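Inactive glucansucrase (Lactobacillus reuteri, PDB 5JBD) is an inactive member of glycosyl hydrolase family 70, built around a TIM-type barrel, and binds a calcium ion. Local coordinates at residues L238-D243 with Q752-S757; Y707-R712 with D747-Q752. All coordinates share one frame; numbering follows the deposited sequence.

In the fold
Interaction 1 pairs two strands of a small antiparallel sheet, and interaction 2 packs a loop on barrel strand 743-748 and the turn after it. Their centres lie about 9 Å apart. Gln752 belongs to both, as strand 752-753 starts where that turn ends. The calcium ion is a second link: Asp243 OD1 from interaction 1 and Asn751 OD1 from interaction 2 both bind it and lie 3.0 Å from each other, and Glu237 O, Asn287 O and a water shared by the two contacts also bind. A third link is backbone, Ile754 N to Met709 O at 3.3 Å, probably a hydrogen bond. A glycerol, probably from the crystallisation liquor, is hydrogen-bonded to Gln752 NE2.

Interaction 1: L238-D243 with Q752-S757; sequences LLVGND and QMIGFS. With CA (calcium ion), chain C.
Asn242 and Met753 form an antiparallel hydrogen-bonded pair that ties strand 242-244 to the outer strand 752-753 of a six-stranded antiparallel sheet, probably the domain B sheet of family 70 proteins. Both backbone bonds of the pair are present. Asn242 N donates to Met753 O at 2.9 Å, almost in line with that carbonyl (C=O...N angle 169°), and Met753 N donates to Asn242 O at 3.1 Å.

The Asn242 amide is buried yet well supplied: ND2 donates to Gln841 OE1 and Tyr789 O, while OD1 accepts from a water at 2.9 Å. That same water accepts from Gly755 N at 3.0 Å, so it continues the link past the last backbone bond. With CG beside the backbone N (chi1 -68°), the amide meets the Phe756 ring at its edge, CG to CD2 3.8 Å, the two planes turned 83° apart. Gly241, having no side chain, lets Ile754 CG1 approach its CA to 3.6 Å.

On the other face of the sheet, Gln752 runs its CB and CG past Val240 O. The polar end has partners elsewhere: Tyr707 O and a glycerol for NE2, Asn751 ND2 for OE1. Asp243 shares this face and binds the calcium ion unevenly, closely through OD1 at 2.4 Å and more loosely through OD2 at 2.8 Å.

Interaction 2: Y707-R712 with D747-Q752; sequences YSMTDR and DIVMNQ. With CA (calcium ion), chain C.
Tyr707 reaches Asp747 with its hydroxyl: OH donates to OD2 at 2.5 Å, arriving on the syn side but out of the carboxylate plane. Ring and carboxylate are turned 81° apart, with OD1 lying in the ring plane at its edge. Two further bonds hold the carboxylate, a salt bridge from Arg281 to OD1 and a hydrogen bond from Trp690 NE1 to OD2. The same ring edge carries CD1 to within 3.7 Å of Val749 CG2. The backbone of Tyr707 is used as well, since Gln752 NE2 donates to Tyr707 O at 3.1 Å from above the carbonyl plane, 43° out of it. Because Gln752 OE1 accepts a hydrogen bond from Asn751 ND2, in its carbonyl plane, the way round of the glutamine amide is fixed.

Asp747 lies on strand 743-748, the last in sequence of the eight parallel strands of the circularly permuted (beta/alpha)8 barrel characteristic of family 70, and the chain then turns towards the calcium site, where Asn751 OD1 binds the ion at 2.3 Å.

Next along the loop, Met709 has CG between the backbone N and the carbonyl carbon (chi1 87°), and further bends in the chain lay CE against Val749 CG1 at 3.5 Å, with SD near Gln752 O. Arg712 comes in extended from CG to NE and works through water: NH2 donates to a water at 2.8 Å, lying in the guanidinium plane, and that water in turn donates to Val749 O at 2.7 Å and to Gln752 O at 2.6 Å.

Interaction 1: L238-D243 with Q752-S757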
ATOM      1  N   LEU A 238      -7.200   8.947   5.611  1.00 24.97           N
ATOM      2  CA  LEU A 238      -7.346   7.508   5.909  1.00 26.05           C
ATOM      3  C   LEU A 238      -7.462   6.634   4.661  1.00 26.04           C
ATOM      4  O   LEU A 238      -8.213   6.961   3.727  1.00 26.52           O
ATOM      5  CB  LEU A 238      -8.569   7.295   6.803  1.00 26.69           C
ATOM      6  CG  LEU A 238      -8.613   8.129   8.091  1.00 27.46           C
ATOM      7  CD1 LEU A 238      -9.902   7.885   8.866  1.00 28.38           C
ATOM      8  CD2 LEU A 238      -7.413   7.856   8.985  1.00 28.15           C
ATOM      9  N   LEU A 239      -6.700   5.539   4.652  1.00 24.94           N
ATOM     10  CA  LEU A 239      -6.768   4.496   3.623  1.00 25.70           C
ATOM     11  C   LEU A 239      -7.219   3.165   4.234  1.00 25.40           C
ATOM     12  O   LEU A 239      -8.360   2.734   4.024  1.00 26.40           O
ATOM     13  CB  LEU A 239      -5.404   4.317   2.941  1.00 25.88           C
ATOM     14  CG  LEU A 239      -4.869   5.513   2.151  1.00 27.43           C
ATOM     15  CD1 LEU A 239      -3.465   5.211   1.637  1.00 27.02           C
ATOM     16  CD2 LEU A 239      -5.820   5.875   1.006  1.00 28.36           C
ATOM     17  N   VAL A 240      -6.334   2.548   5.014  1.00 25.82           N
ATOM     18  CA  VAL A 240      -6.585   1.224   5.619  1.00 26.78           C
ATOM     19  C   VAL A 240      -5.577   0.994   6.737  1.00 26.45           C
ATOM     20  O   VAL A 240      -4.470   1.548   6.706  1.00 26.55           O
ATOM     21  CB  VAL A 240      -6.509   0.095   4.557  1.00 26.66           C
ATOM     22  CG1 VAL A 240      -5.076  -0.138   4.083  1.00 26.81           C
ATOM     23  CG2 VAL A 240      -7.120  -1.204   5.082  1.00 28.70           C
ATOM     24  N   GLY A 241      -5.957   0.183   7.723  1.00 27.43           N
ATOM     25  CA  GLY A 241      -5.070  -0.179   8.836  1.00 26.67           C
ATOM     26  C   GLY A 241      -5.078   0.832   9.957  1.00 25.88           C
ATOM     27  O   GLY A 241      -5.987   1.645  10.043  1.00 24.34           O
ATOM     28  N   ASN A 242      -4.051   0.782  10.804  1.00 24.84           N
ATOM     29  CA  ASN A 242      -3.879   1.760  11.858  1.00 25.18           C
ATOM     30  C   ASN A 242      -3.168   2.962  11.272  1.00 24.45           C
ATOM     31  O   ASN A 242      -1.977   2.890  10.966  1.00 25.56           O
ATOM     32  CB  ASN A 242      -3.060   1.195  13.023  1.00 24.69           C
ATOM     33  CG  ASN A 242      -3.800   0.104  13.781  1.00 25.64           C
ATOM     34  OD1 ASN A 242      -3.996  -0.997  13.268  1.00 23.73           O
ATOM     35  ND2 ASN A 242      -4.201   0.402  15.014  1.00 25.68           N
ATOM     36  N   ASP A 243      -3.875   4.076  11.169  1.00 24.52           N
ATOM     37  CA  ASP A 243      -3.339   5.274  10.520  1.00 24.27           C
ATOM     38  C   ASP A 243      -2.401   6.014  11.469  1.00 25.11           C
ATOM     39  O   ASP A 243      -2.804   6.406  12.568  1.00 27.39           O
ATOM     40  CB  ASP A 243      -4.473   6.201  10.081  1.00 24.22           C
ATOM     41  CG  ASP A 243      -4.002   7.283   9.109  1.00 23.10           C
ATOM     42  OD1 ASP A 243      -3.720   6.932   7.961  1.00 23.25           O
ATOM     43  OD2 ASP A 243      -3.893   8.467   9.486  1.00 22.58           O
ATOM     44  N   GLN A 752       0.473   3.825   7.446  1.00 24.10           N
ATOM     45  CA  GLN A 752      -0.179   2.863   8.345  1.00 26.29           C
ATOM     46  C   GLN A 752       0.708   1.696   8.764  1.00 27.11           C
ATOM     47  O   GLN A 752       1.661   1.350   8.071  1.00 25.88           O
ATOM     48  CB  GLN A 752      -1.454   2.280   7.715  1.00 25.67           C
ATOM     49  CG  GLN A 752      -1.239   1.128   6.724  1.00 26.91           C
ATOM     50  CD  GLN A 752      -0.702   1.571   5.362  1.00 27.93           C
ATOM     51  OE1 GLN A 752      -1.070   2.621   4.855  1.00 26.92           O
ATOM     52  NE2 GLN A 752       0.156   0.753   4.767  1.00 27.45           N
ATOM     53  N   MET A 753       0.342   1.107   9.902  1.00 27.98           N
ATOM     54  CA  MET A 753       0.809  -0.218  10.310  1.00 28.83           C
ATOM     55  C   MET A 753      -0.416  -1.112  10.473  1.00 28.61           C
ATOM     56  O   MET A 753      -1.526  -0.621  10.721  1.00 27.60           O
ATOM     57  CB  MET A 753       1.622  -0.116  11.605  1.00 31.09           C
ATOM     58  CG  MET A 753       2.876   0.746  11.461  1.00 32.14           C
ATOM     59  SD  MET A 753       3.987   0.694  12.888  1.00 34.32           S
ATOM     60  CE  MET A 753       4.598  -0.976  12.776  1.00 32.49           C
ATOM     61  N   ILE A 754      -0.232  -2.416  10.277  1.00 29.08           N
ATOM     62  CA  ILE A 754      -1.329  -3.382  10.363  1.00 30.15           C
ATOM     63  C   ILE A 754      -0.802  -4.672  10.991  1.00 30.23           C
ATOM     64  O   ILE A 754       0.263  -5.159  10.613  1.00 29.01           O
ATOM     65  CB  ILE A 754      -1.966  -3.711   8.983  1.00 32.19           C
ATOM     66  CG1 ILE A 754      -2.283  -2.423   8.209  1.00 33.50           C
ATOM     67  CG2 ILE A 754      -3.264  -4.509   9.156  1.00 35.11           C
ATOM     68  CD1 ILE A 754      -2.896  -2.590   6.823  1.00 34.83           C
ATOM     69  N   GLY A 755      -1.582  -5.209  11.922  1.00 30.08           N
ATOM     70  CA  GLY A 755      -1.321  -6.514  12.530  1.00 31.66           C
ATOM     71  C   GLY A 755      -0.772  -6.442  13.944  1.00 31.80           C
ATOM     72  O   GLY A 755      -0.114  -7.380  14.379  1.00 31.12           O
ATOM     73  N   PHE A 756      -1.025  -5.338  14.657  1.00 31.82           N
ATOM     74  CA  PHE A 756      -0.622  -5.218  16.065  1.00 31.53           C
ATOM     75  C   PHE A 756      -1.288  -6.327  16.877  1.00 31.27           C
ATOM     76  O   PHE A 756      -2.454  -6.647  16.646  1.00 31.93           O
ATOM     77  CB  PHE A 756      -1.014  -3.859  16.663  1.00 30.49           C
ATOM     78  CG  PHE A 756      -0.250  -2.682  16.107  1.00 30.30           C
ATOM     79  CD1 PHE A 756       1.139  -2.621  16.193  1.00 31.04           C
ATOM     80  CD2 PHE A 756      -0.927  -1.602  15.539  1.00 30.44           C
ATOM     81  CE1 PHE A 756       1.839  -1.524  15.698  1.00 31.55           C
ATOM     82  CE2 PHE A 756      -0.231  -0.502  15.043  1.00 29.46           C
ATOM     83  CZ  PHE A 756       1.154  -0.461  15.124  1.00 30.19           C
ATOM     84  N   SER A 757      -0.541  -6.922  17.808  1.00 33.11           N
ATOM     85  CA  SER A 757      -1.069  -8.002  18.665  1.00 33.19           C
ATOM     86  C   SER A 757      -1.672  -7.508  19.988  1.00 33.00           C
ATOM     87  O   SER A 757      -2.372  -8.263  20.663  1.00 32.91           O
ATOM     88  CB  SER A 757       0.034  -9.027  18.948  1.00 34.01           C
ATOM     89  OG  SER A 757       1.047  -8.410  19.727  1.00 37.28           O
TER
HETATM   90 CA    CA C1701      -2.847   8.911   6.903  1.00 22.75          CA
HETATM   91  O   HOH W   1      -3.468  -3.778  13.742  1.00 29.44           O
HETATM   92  O   HOH W   2      -0.841   8.546   8.186  1.00 26.28           O

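Interaction 2: Y707-R712 with D747-Q752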
ATOM      1  N   TYR A 707       3.500  -3.834   2.792  1.00 28.61           N
ATOM      2  CA  TYR A 707       2.771  -2.617   3.183  1.00 28.79           C
ATOM      3  C   TYR A 707       1.951  -2.812   4.460  1.00 30.58           C
ATOM      4  O   TYR A 707       1.738  -1.851   5.216  1.00 31.18           O
ATOM      5  CB  TYR A 707       1.842  -2.096   2.076  1.00 28.93           C
ATOM      6  CG  TYR A 707       2.520  -1.661   0.790  1.00 26.46           C
ATOM      7  CD1 TYR A 707       3.365  -0.545   0.769  1.00 25.92           C
ATOM      8  CD2 TYR A 707       2.280  -2.321  -0.411  1.00 25.69           C
ATOM      9  CE1 TYR A 707       3.974  -0.129  -0.414  1.00 24.50           C
ATOM     10  CE2 TYR A 707       2.880  -1.899  -1.599  1.00 24.97           C
ATOM     11  CZ  TYR A 707       3.731  -0.797  -1.591  1.00 23.70           C
ATOM     12  OH  TYR A 707       4.322  -0.352  -2.772  1.00 23.02           O
ATOM     13  N   SER A 708       1.480  -4.038   4.688  1.00 30.41           N
ATOM     14  CA  SER A 708       0.838  -4.405   5.956  1.00 31.35           C
ATOM     15  C   SER A 708       1.921  -5.026   6.825  1.00 30.79           C
ATOM     16  O   SER A 708       2.208  -6.230   6.693  1.00 29.95           O
ATOM     17  CB  SER A 708      -0.299  -5.398   5.720  1.00 33.07           C
ATOM     18  OG  SER A 708      -1.369  -4.761   5.053  1.00 36.33           O
ATOM     19  N   MET A 709       2.545  -4.202   7.672  1.00 30.48           N
ATOM     20  CA  MET A 709       3.735  -4.618   8.422  1.00 32.07           C
ATOM     21  C   MET A 709       3.547  -4.451   9.924  1.00 34.97           C
ATOM     22  O   MET A 709       2.840  -3.554  10.376  1.00 36.22           O
ATOM     23  CB  MET A 709       5.010  -3.902   7.919  1.00 31.91           C
ATOM     24  CG  MET A 709       5.349  -2.540   8.539  1.00 32.19           C
ATOM     25  SD  MET A 709       4.006  -1.361   8.374  1.00 37.42           S
ATOM     26  CE  MET A 709       4.450  -0.642   6.782  1.00 35.59           C
ATOM     27  N   THR A 710       4.185  -5.355  10.670  1.00 34.63           N
ATOM     28  CA  THR A 710       4.174  -5.372  12.123  1.00 38.19           C
ATOM     29  C   THR A 710       5.466  -4.841  12.734  1.00 37.66           C
ATOM     30  O   THR A 710       5.497  -4.590  13.938  1.00 42.48           O
ATOM     31  CB  THR A 710       3.963  -6.821  12.637  1.00 38.42           C
ATOM     32  OG1 THR A 710       5.001  -7.677  12.123  1.00 37.57           O
ATOM     33  CG2 THR A 710       2.616  -7.358  12.174  1.00 38.84           C
ATOM     34  N   ASP A 711       6.531  -4.716  11.931  1.00 33.40           N
ATOM     35  CA  ASP A 711       7.845  -4.281  12.423  1.00 33.39           C
ATOM     36  C   ASP A 711       8.593  -3.523  11.315  1.00 29.53           C
ATOM     37  O   ASP A 711       8.989  -4.115  10.318  1.00 28.74           O
ATOM     38  CB  ASP A 711       8.667  -5.500  12.915  1.00 33.22           C
ATOM     39  CG  ASP A 711       9.910  -5.111  13.712  1.00 35.34           C
ATOM     40  OD1 ASP A 711      10.538  -4.057  13.430  1.00 33.33           O
ATOM     41  OD2 ASP A 711      10.279  -5.866  14.655  1.00 32.74           O
ATOM     42  N   ARG A 712       8.782  -2.220  11.526  1.00 28.35           N
ATOM     43  CA  ARG A 712       9.392  -1.314  10.538  1.00 27.64           C
ATOM     44  C   ARG A 712      10.911  -1.455  10.416  1.00 27.35           C
ATOM     45  O   ARG A 712      11.499  -0.969   9.446  1.00 29.28           O
ATOM     46  CB  ARG A 712       9.102   0.138  10.902  1.00 27.83           C
ATOM     47  CG  ARG A 712       7.670   0.594  10.687  1.00 27.14           C
ATOM     48  CD  ARG A 712       7.581   2.061  11.074  1.00 28.18           C
ATOM     49  NE  ARG A 712       6.353   2.720  10.651  1.00 28.52           N
ATOM     50  CZ  ARG A 712       6.131   4.036  10.749  1.00 29.05           C
ATOM     51  NH1 ARG A 712       7.046   4.852  11.269  1.00 29.19           N
ATOM     52  NH2 ARG A 712       4.979   4.534  10.323  1.00 29.90           N
ATOM     53  N   ASP A 747      10.845   1.396  -0.715  1.00 21.49           N
ATOM     54  CA  ASP A 747       9.467   1.800  -0.529  1.00 21.43           C
ATOM     55  C   ASP A 747       9.270   2.066   0.956  1.00 21.96           C
ATOM     56  O   ASP A 747       9.233   1.125   1.748  1.00 22.68           O
ATOM     57  CB  ASP A 747       8.550   0.655  -0.999  1.00 22.34           C
ATOM     58  CG  ASP A 747       7.196   1.122  -1.472  1.00 22.24           C
ATOM     59  OD1 ASP A 747       6.649   2.060  -0.866  1.00 23.19           O
ATOM     60  OD2 ASP A 747       6.679   0.526  -2.466  1.00 22.78           O
ATOM     61  N   ILE A 748       9.156   3.336   1.330  1.00 21.40           N
ATOM     62  CA  ILE A 748       9.005   3.735   2.742  1.00 22.50           C
ATOM     63  C   ILE A 748       7.529   4.022   2.979  1.00 23.43           C
ATOM     64  O   ILE A 748       6.892   4.685   2.160  1.00 23.66           O
ATOM     65  CB  ILE A 748       9.939   4.909   3.161  1.00 22.11           C
ATOM     66  CG1 ILE A 748       9.866   5.139   4.683  1.00 22.18           C
ATOM     67  CG2 ILE A 748       9.643   6.207   2.392  1.00 22.77           C
ATOM     68  CD1 ILE A 748      10.876   6.133   5.200  1.00 21.95           C
ATOM     69  N   VAL A 749       7.004   3.515   4.100  1.00 22.91           N
ATOM     70  CA  VAL A 749       5.559   3.410   4.318  1.00 24.07           C
ATOM     71  C   VAL A 749       5.172   4.057   5.644  1.00 24.67           C
ATOM     72  O   VAL A 749       5.072   3.374   6.667  1.00 22.95           O
ATOM     73  CB  VAL A 749       5.106   1.936   4.309  1.00 25.96           C
ATOM     74  CG1 VAL A 749       3.582   1.820   4.428  1.00 26.22           C
ATOM     75  CG2 VAL A 749       5.599   1.251   3.040  1.00 26.29           C
ATOM     76  N   MET A 750       4.951   5.378   5.612  1.00 23.70           N
ATOM     77  CA  MET A 750       4.602   6.154   6.816  1.00 23.23           C
ATOM     78  C   MET A 750       3.109   6.210   7.126  1.00 22.35           C
ATOM     79  O   MET A 750       2.740   6.666   8.208  1.00 22.59           O
ATOM     80  CB  MET A 750       5.160   7.584   6.733  1.00 23.16           C
ATOM     81  CG  MET A 750       6.677   7.662   6.861  1.00 25.02           C
ATOM     82  SD  MET A 750       7.390   9.318   6.651  1.00 25.81           S
ATOM     83  CE  MET A 750       7.509   9.395   4.850  1.00 26.97           C
ATOM     84  N   ASN A 751       2.242   5.746   6.227  1.00 21.99           N
ATOM     85  CA  ASN A 751       0.820   6.002   6.417  1.00 21.98           C
ATOM     86  C   ASN A 751       0.194   5.131   7.494  1.00 23.03           C
ATOM     87  O   ASN A 751      -0.581   5.646   8.301  1.00 21.43           O
ATOM     88  CB  ASN A 751       0.011   5.841   5.149  1.00 22.18           C
ATOM     89  CG  ASN A 751      -1.466   6.137   5.374  1.00 22.15           C
ATOM     90  OD1 ASN A 751      -1.862   7.283   5.660  1.00 23.80           O
ATOM     91  ND2 ASN A 751      -2.290   5.101   5.275  1.00 23.60           N
ATOM     92  N   GLN A 752       0.473   3.825   7.446  1.00 24.10           N
ATOM     93  CA  GLN A 752      -0.179   2.863   8.345  1.00 26.29           C
ATOM     94  C   GLN A 752       0.708   1.696   8.764  1.00 27.11           C
ATOM     95  O   GLN A 752       1.661   1.350   8.071  1.00 25.88           O
ATOM     96  CB  GLN A 752      -1.454   2.280   7.715  1.00 25.67           C
ATOM     97  CG  GLN A 752      -1.239   1.128   6.724  1.00 26.91           C
ATOM     98  CD  GLN A 752      -0.702   1.571   5.362  1.00 27.93           C
ATOM     99  OE1 GLN A 752      -1.070   2.621   4.855  1.00 26.92           O
ATOM    100  NE2 GLN A 752       0.156   0.753   4.767  1.00 27.45           N
TER
HETATM  101 CA    CA C1701      -2.847   8.911   6.903  1.00 22.75          CA
HETATM  102  O   HOH W   3       3.937   2.384   8.943  1.00 25.10           O
HETATM  103  O   HOH W   2      -0.841   8.546   8.186  1.00 26.28           O